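Local coordinates for protein formate oxidase (Aspergillus oryzae, PDB 5ZU3) that probably oxidises formate with molecular oxygen, using a bound FAD that is present here in its 8-formyl form, at residues 350-355 against 397-402; 231-236 against 243-248. The protein carries 1 engineered substitution. One frame throughout, in Å; residues are numbered along the deposited sequence.

Contact 1. Residues 350-355 against 397-402; sequences SGLLEL and VCMFGT
The carbonyl oxygen of Leu-352 is the focus of this buried contact. It accepts the backbone N-H of Cys-398, N to O 3.1 Å, with an N-H...O angle of 165°. Two further groups lie against the same oxygen: Val-397 CA makes a C-H...O contact at 3.5 Å, and Cys-398 SG stands 3.6 Å from it. The thiol gets there because chi1 of 61° sets SG between its own backbone N and carbonyl carbon.

Farther along, apolar groups meet: Leu-352 CD1 touches Met-399 CE at 3.6 Å, the two side chains crossing obliquely. Met-399 runs extended through CG and SD and then turns at chi3 (73°), which brings CE to the leucine. Leu-326 of helix 323-327 touches both side chains.

Behind this shell, Ser-350 OG accepts the N-H of Leu-352 at 2.9 Å, an ST turn that positions the residue whose carbonyl is used. Cys-398 is the centre of an inverse gamma turn, closed by a weak bond from Met-399 N to Val-397 O. The arrangement joins the start of strand 353-358 to the turn leaving its antiparallel neighbour, strand 392-397, with the side chain of Leu-353 about 6 Å from the 8-formyl flavin cofactor.

Contact 2. Residues 231-236 against 243-248; sequences RLIINE and GVTVVT
Arg-231 and Thr-245 face each other as an antiparallel hydrogen-bonded pair, but their two backbone bonds are unequal. Thr-245 N donates to Arg-231 O at 2.9 Å, almost straight at 174° on the hydrogen; the return bond, Arg-231 N to Thr-245 O, is weak at 3.4 Å. One register step along, Leu-232 and Val-244 form the non-hydrogen-bonded pair. Next, Ile-233 N gives its hydrogen to Gly-243 O at 3.0 Å.

The outward-directed N-H of Leu-232 is taken up by Ser-278 OG, and Val-244 bonds through its backbone to Phe-256 of strand 253-258, which continues the sheet beyond strand 240-248.

Thr-245 OG1 has two polar partners. A water donates to it at 2.6 Å and weakly accepts from Arg-231 NH1, lying in plane at the guanidinium edge; the other partner is Asn-255 OD1. With chi1 at -58°, OG1 lies beside its own backbone N, and Ile-233 CG1 comes within 3.4 Å of it, the two side chains crossing at about a right angle. This polar bridge therefore has an aliphatic neighbour on the face shared by Arg-231, Ile-233 and Thr-245.

On the other face Leu-232 CD2 meets Val-244 CG2 at 4.2 Å, and Val-244 also packs on Val-10 and Val-12 of strand 9-12. The segment axes approach to 4.3 Å with N-to-C directions 143° apart, a strongly twisted antiparallel pair. This is a beta hairpin, its outer strand at one edge of a four-stranded sheet that packs against the parallel sheet of the Rossmann-type FAD-binding region.

In the fold
Along the chain the contacts come in series, contact 2 closing before contact 1 opens. Their centres are 42 Å apart on opposite sides of the chain's centre, the nearest atoms about 31 Å apart, and they share no sheet. Contact 2 belongs to the four-stranded sheet beside the FAD-binding Rossmann-type region; contact 1 lies in the large mixed sheet that includes strands 195-204 and 415-423. Both lie near the elongated cofactor: the side chain of Val-244 is about 8 Å from it, and contact 1 approaches its other part through Leu-353. This separation is consistent with the GMC oxidoreductase plan, in which a nucleotide-binding part and a substrate-side part enclose the flavin.

Contact 1. Residues 350-355 against 397-402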
loop_
_atom_site.group_PDB
_atom_site.type_symbol
_atom_site.label_atom_id
_atom_site.label_comp_id
_atom_site.label_asym_id
_atom_site.label_seq_id
_atom_site.Cartn_x
_atom_site.Cartn_y
_atom_site.Cartn_z
ATOM N N SER A 350 -18.415 6.809 -1.627
ATOM C CA SER A 350 -18.022 5.419 -1.447
ATOM C C SER A 350 -16.679 5.085 -2.122
ATOM O O SER A 350 -16.354 5.578 -3.211
ATOM C CB SER A 350 -19.109 4.502 -2.007
ATOM O OG SER A 350 -18.670 3.157 -2.017
ATOM N N GLY A 351 -15.923 4.191 -1.479
ATOM C CA GLY A 351 -14.707 3.604 -2.012
ATOM C C GLY A 351 -14.934 2.386 -2.878
ATOM O O GLY A 351 -13.963 1.767 -3.339
ATOM N N LEU A 352 -16.204 1.996 -3.046
ATOM C CA LEU A 352 -16.670 0.988 -3.998
ATOM C C LEU A 352 -16.175 -0.414 -3.680
ATOM O O LEU A 352 -16.245 -1.297 -4.522
ATOM C CB LEU A 352 -16.275 1.345 -5.437
ATOM C CG LEU A 352 -16.506 2.802 -5.820
ATOM C CD1 LEU A 352 -15.925 3.074 -7.196
ATOM C CD2 LEU A 352 -17.977 3.149 -5.764
ATOM N N LEU A 353 -15.680 -0.645 -2.479
ATOM C CA LEU A 353 -15.194 -1.957 -2.077
ATOM C C LEU A 353 -15.696 -2.183 -0.664
ATOM O O LEU A 353 -15.245 -1.506 0.262
ATOM C CB LEU A 353 -13.664 -2.017 -2.156
ATOM C CG LEU A 353 -12.942 -3.233 -1.568
ATOM C CD1 LEU A 353 -13.500 -4.558 -2.107
ATOM C CD2 LEU A 353 -11.433 -3.121 -1.811
ATOM N N GLU A 354 -16.628 -3.124 -0.492
ATOM C CA GLU A 354 -17.316 -3.288 0.785
ATOM C C GLU A 354 -17.186 -4.678 1.383
ATOM O O GLU A 354 -17.254 -4.816 2.609
ATOM C CB GLU A 354 -18.805 -2.958 0.640
ATOM C CG GLU A 354 -19.101 -1.505 0.252
ATOM C CD GLU A 354 -20.550 -1.329 -0.157
ATOM O OE1 GLU A 354 -21.138 -2.376 -0.488
ATOM O OE2 GLU A 354 -21.114 -0.195 -0.089
ATOM N N LEU A 355 -17.035 -5.709 0.558
ATOM C CA LEU A 355 -16.712 -7.046 1.027
ATOM C C LEU A 355 -15.364 -7.440 0.457
ATOM O O LEU A 355 -15.097 -7.190 -0.720
ATOM C CB LEU A 355 -17.772 -8.090 0.618
ATOM C CG LEU A 355 -19.096 -7.954 1.371
ATOM C CD1 LEU A 355 -20.245 -8.636 0.627
ATOM C CD2 LEU A 355 -18.946 -8.490 2.804
ATOM N N VAL A 397 -14.758 -5.324 -6.154
ATOM C CA VAL A 397 -15.072 -3.925 -6.443
ATOM C C VAL A 397 -16.374 -3.889 -7.229
ATOM O O VAL A 397 -16.526 -4.608 -8.227
ATOM C CB VAL A 397 -13.925 -3.269 -7.223
ATOM C CG1 VAL A 397 -14.240 -1.814 -7.545
ATOM C CG2 VAL A 397 -12.626 -3.391 -6.429
ATOM N N CYS A 398 -17.346 -3.118 -6.748
ATOM C CA CYS A 398 -18.696 -3.232 -7.309
ATOM C C CYS A 398 -18.920 -2.268 -8.471
ATOM O O CYS A 398 -19.927 -1.562 -8.542
ATOM C CB CYS A 398 -19.757 -3.049 -6.218
ATOM S SG CYS A 398 -19.792 -1.483 -5.343
ATOM N N MET A 399 -17.992 -2.281 -9.426
ATOM C CA MET A 399 -18.063 -1.419 -10.601
ATOM C C MET A 399 -16.905 -1.805 -11.508
ATOM O O MET A 399 -15.941 -2.427 -11.051
ATOM C CB MET A 399 -17.979 0.061 -10.207
ATOM C CG MET A 399 -18.412 1.042 -11.283
ATOM S SD MET A 399 -18.290 2.729 -10.692
ATOM C CE MET A 399 -16.513 2.941 -10.708
ATOM N N PHE A 400 -16.991 -1.430 -12.792
ATOM C CA PHE A 400 -15.805 -1.536 -13.631
ATOM C C PHE A 400 -14.731 -0.598 -13.089
ATOM O O PHE A 400 -14.985 0.599 -12.906
ATOM C CB PHE A 400 -16.098 -1.191 -15.090
ATOM C CG PHE A 400 -14.894 -1.327 -15.981
ATOM C CD1 PHE A 400 -14.544 -2.553 -16.514
ATOM C CD2 PHE A 400 -14.085 -0.240 -16.244
ATOM C CE1 PHE A 400 -13.431 -2.708 -17.327
ATOM C CE2 PHE A 400 -12.951 -0.370 -17.061
ATOM C CZ PHE A 400 -12.635 -1.614 -17.605
ATOM N N GLY A 401 -13.551 -1.148 -12.788
ATOM C CA GLY A 401 -12.458 -0.340 -12.271
ATOM C C GLY A 401 -11.308 -0.086 -13.240
ATOM O O GLY A 401 -10.488 -0.993 -13.474
ATOM N N THR A 402 -11.227 1.140 -13.800
ATOM C CA THR A 402 -10.179 1.448 -14.775
ATOM C C THR A 402 -8.787 1.198 -14.205
ATOM O O THR A 402 -7.878 0.799 -14.939
ATOM C CB THR A 402 -10.278 2.900 -15.253
ATOM O OG1 THR A 402 -10.245 3.785 -14.124
ATOM C CG2 THR A 402 -11.563 3.136 -16.071
#

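Contact 2. Residues 231-236 against 243-248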
loop_
_atom_site.group_PDB
_atom_site.type_symbol
_atom_site.label_atom_id
_atom_site.label_comp_id
_atom_site.label_asym_id
_atom_site.label_seq_id
_atom_site.Cartn_x
_atom_site.Cartn_y
_atom_site.Cartn_z
ATOM N N ARG A 231 19.522 15.420 -2.208
ATOM C CA ARG A 231 20.475 14.590 -1.494
ATOM C C ARG A 231 20.297 14.830 0.001
ATOM O O ARG A 231 19.848 15.904 0.420
ATOM C CB ARG A 231 21.912 14.915 -1.922
ATOM C CG ARG A 231 22.928 13.954 -1.359
ATOM C CD ARG A 231 24.356 14.513 -1.334
ATOM N NE ARG A 231 24.947 14.669 -2.661
ATOM C CZ ARG A 231 25.234 15.842 -3.203
ATOM N NH1 ARG A 231 24.969 16.954 -2.526
ATOM N NH2 ARG A 231 25.781 15.901 -4.409
ATOM N N LEU A 232 20.603 13.808 0.796
ATOM C CA LEU A 232 20.827 14.016 2.213
ATOM C C LEU A 232 22.198 14.639 2.454
ATOM O O LEU A 232 23.176 14.315 1.774
ATOM C CB LEU A 232 20.719 12.703 2.971
ATOM C CG LEU A 232 19.337 12.094 2.925
ATOM C CD1 LEU A 232 19.398 10.666 3.474
ATOM C CD2 LEU A 232 18.375 12.981 3.703
ATOM N N ILE A 233 22.270 15.526 3.441
ATOM C CA ILE A 233 23.520 16.171 3.822
ATOM C C ILE A 233 24.200 15.294 4.867
ATOM O O ILE A 233 23.731 15.182 6.004
ATOM C CB ILE A 233 23.286 17.591 4.343
ATOM C CG1 ILE A 233 22.429 18.367 3.340
ATOM C CG2 ILE A 233 24.629 18.287 4.604
ATOM C CD1 ILE A 233 22.190 19.822 3.714
ATOM N N ILE A 234 25.300 14.663 4.462
ATOM C CA ILE A 234 26.056 13.716 5.271
ATOM C C ILE A 234 27.426 14.308 5.566
ATOM O O ILE A 234 28.127 14.747 4.649
ATOM C CB ILE A 234 26.232 12.370 4.546
ATOM C CG1 ILE A 234 24.900 11.837 4.046
ATOM C CG2 ILE A 234 26.865 11.354 5.473
ATOM C CD1 ILE A 234 23.898 11.620 5.165
ATOM N N ASN A 235 27.791 14.366 6.837
ATOM C CA ASN A 235 29.172 14.627 7.234
ATOM C C ASN A 235 29.932 13.305 7.368
ATOM O O ASN A 235 29.574 12.468 8.202
ATOM C CB ASN A 235 29.188 15.430 8.532
ATOM C CG ASN A 235 30.584 15.749 9.017
ATOM O OD1 ASN A 235 31.462 14.880 9.093
ATOM N ND2 ASN A 235 30.822 17.029 9.271
ATOM N N GLU A 236 30.964 13.100 6.537
ATOM C CA GLU A 236 31.701 11.830 6.567
ATOM C C GLU A 236 32.498 11.657 7.855
ATOM O O GLU A 236 32.508 10.566 8.447
ATOM C CB GLU A 236 32.660 11.700 5.391
ATOM C CG GLU A 236 32.067 11.610 4.026
ATOM C CD GLU A 236 33.028 10.883 3.107
ATOM O OE1 GLU A 236 33.625 9.864 3.549
ATOM O OE2 GLU A 236 33.216 11.354 1.966
ATOM N N GLY A 243 20.975 17.030 7.603
ATOM C CA GLY A 243 19.812 17.675 7.006
ATOM C C GLY A 243 19.608 17.190 5.579
ATOM O O GLY A 243 19.954 16.051 5.240
ATOM N N VAL A 244 19.035 18.071 4.753
ATOM C CA VAL A 244 18.655 17.680 3.398
ATOM C C VAL A 244 18.760 18.885 2.470
ATOM O O VAL A 244 18.495 20.027 2.858
ATOM C CB VAL A 244 17.224 17.082 3.365
ATOM C CG1 VAL A 244 16.203 18.130 3.800
ATOM C CG2 VAL A 244 16.893 16.536 1.978
ATOM N N THR A 245 19.126 18.609 1.224
ATOM C CA THR A 245 19.140 19.588 0.149
ATOM C C THR A 245 17.964 19.315 -0.792
ATOM O O THR A 245 17.797 18.188 -1.267
ATOM C CB THR A 245 20.478 19.508 -0.598
ATOM O OG1 THR A 245 21.561 19.737 0.326
ATOM C CG2 THR A 245 20.525 20.544 -1.726
ATOM N N VAL A 246 17.162 20.346 -1.071
ATOM C CA VAL A 246 15.997 20.244 -1.939
ATOM C C VAL A 246 16.112 21.300 -3.029
ATOM O O VAL A 246 16.868 22.269 -2.916
ATOM C CB VAL A 246 14.670 20.430 -1.174
ATOM C CG1 VAL A 246 14.586 19.462 -0.012
ATOM C CG2 VAL A 246 14.545 21.866 -0.681
ATOM N N VAL A 247 15.325 21.116 -4.091
ATOM C CA VAL A 247 15.271 22.059 -5.201
ATOM C C VAL A 247 13.848 22.588 -5.309
ATOM O O VAL A 247 12.885 21.809 -5.280
ATOM C CB VAL A 247 15.756 21.408 -6.511
ATOM C CG1 VAL A 247 15.706 22.387 -7.664
ATOM C CG2 VAL A 247 17.179 20.962 -6.322
ATOM N N THR A 248 13.720 23.910 -5.396
ATOM C CA THR A 248 12.424 24.562 -5.469
ATOM C C THR A 248 11.956 24.691 -6.899
ATOM O O THR A 248 12.734 24.587 -7.849
ATOM C CB THR A 248 12.443 25.966 -4.868
ATOM O OG1 THR A 248 13.198 26.837 -5.730
ATOM C CG2 THR A 248 13.017 25.963 -3.473
HETATM O O HOH W 1 23.680 18.406 -0.433
#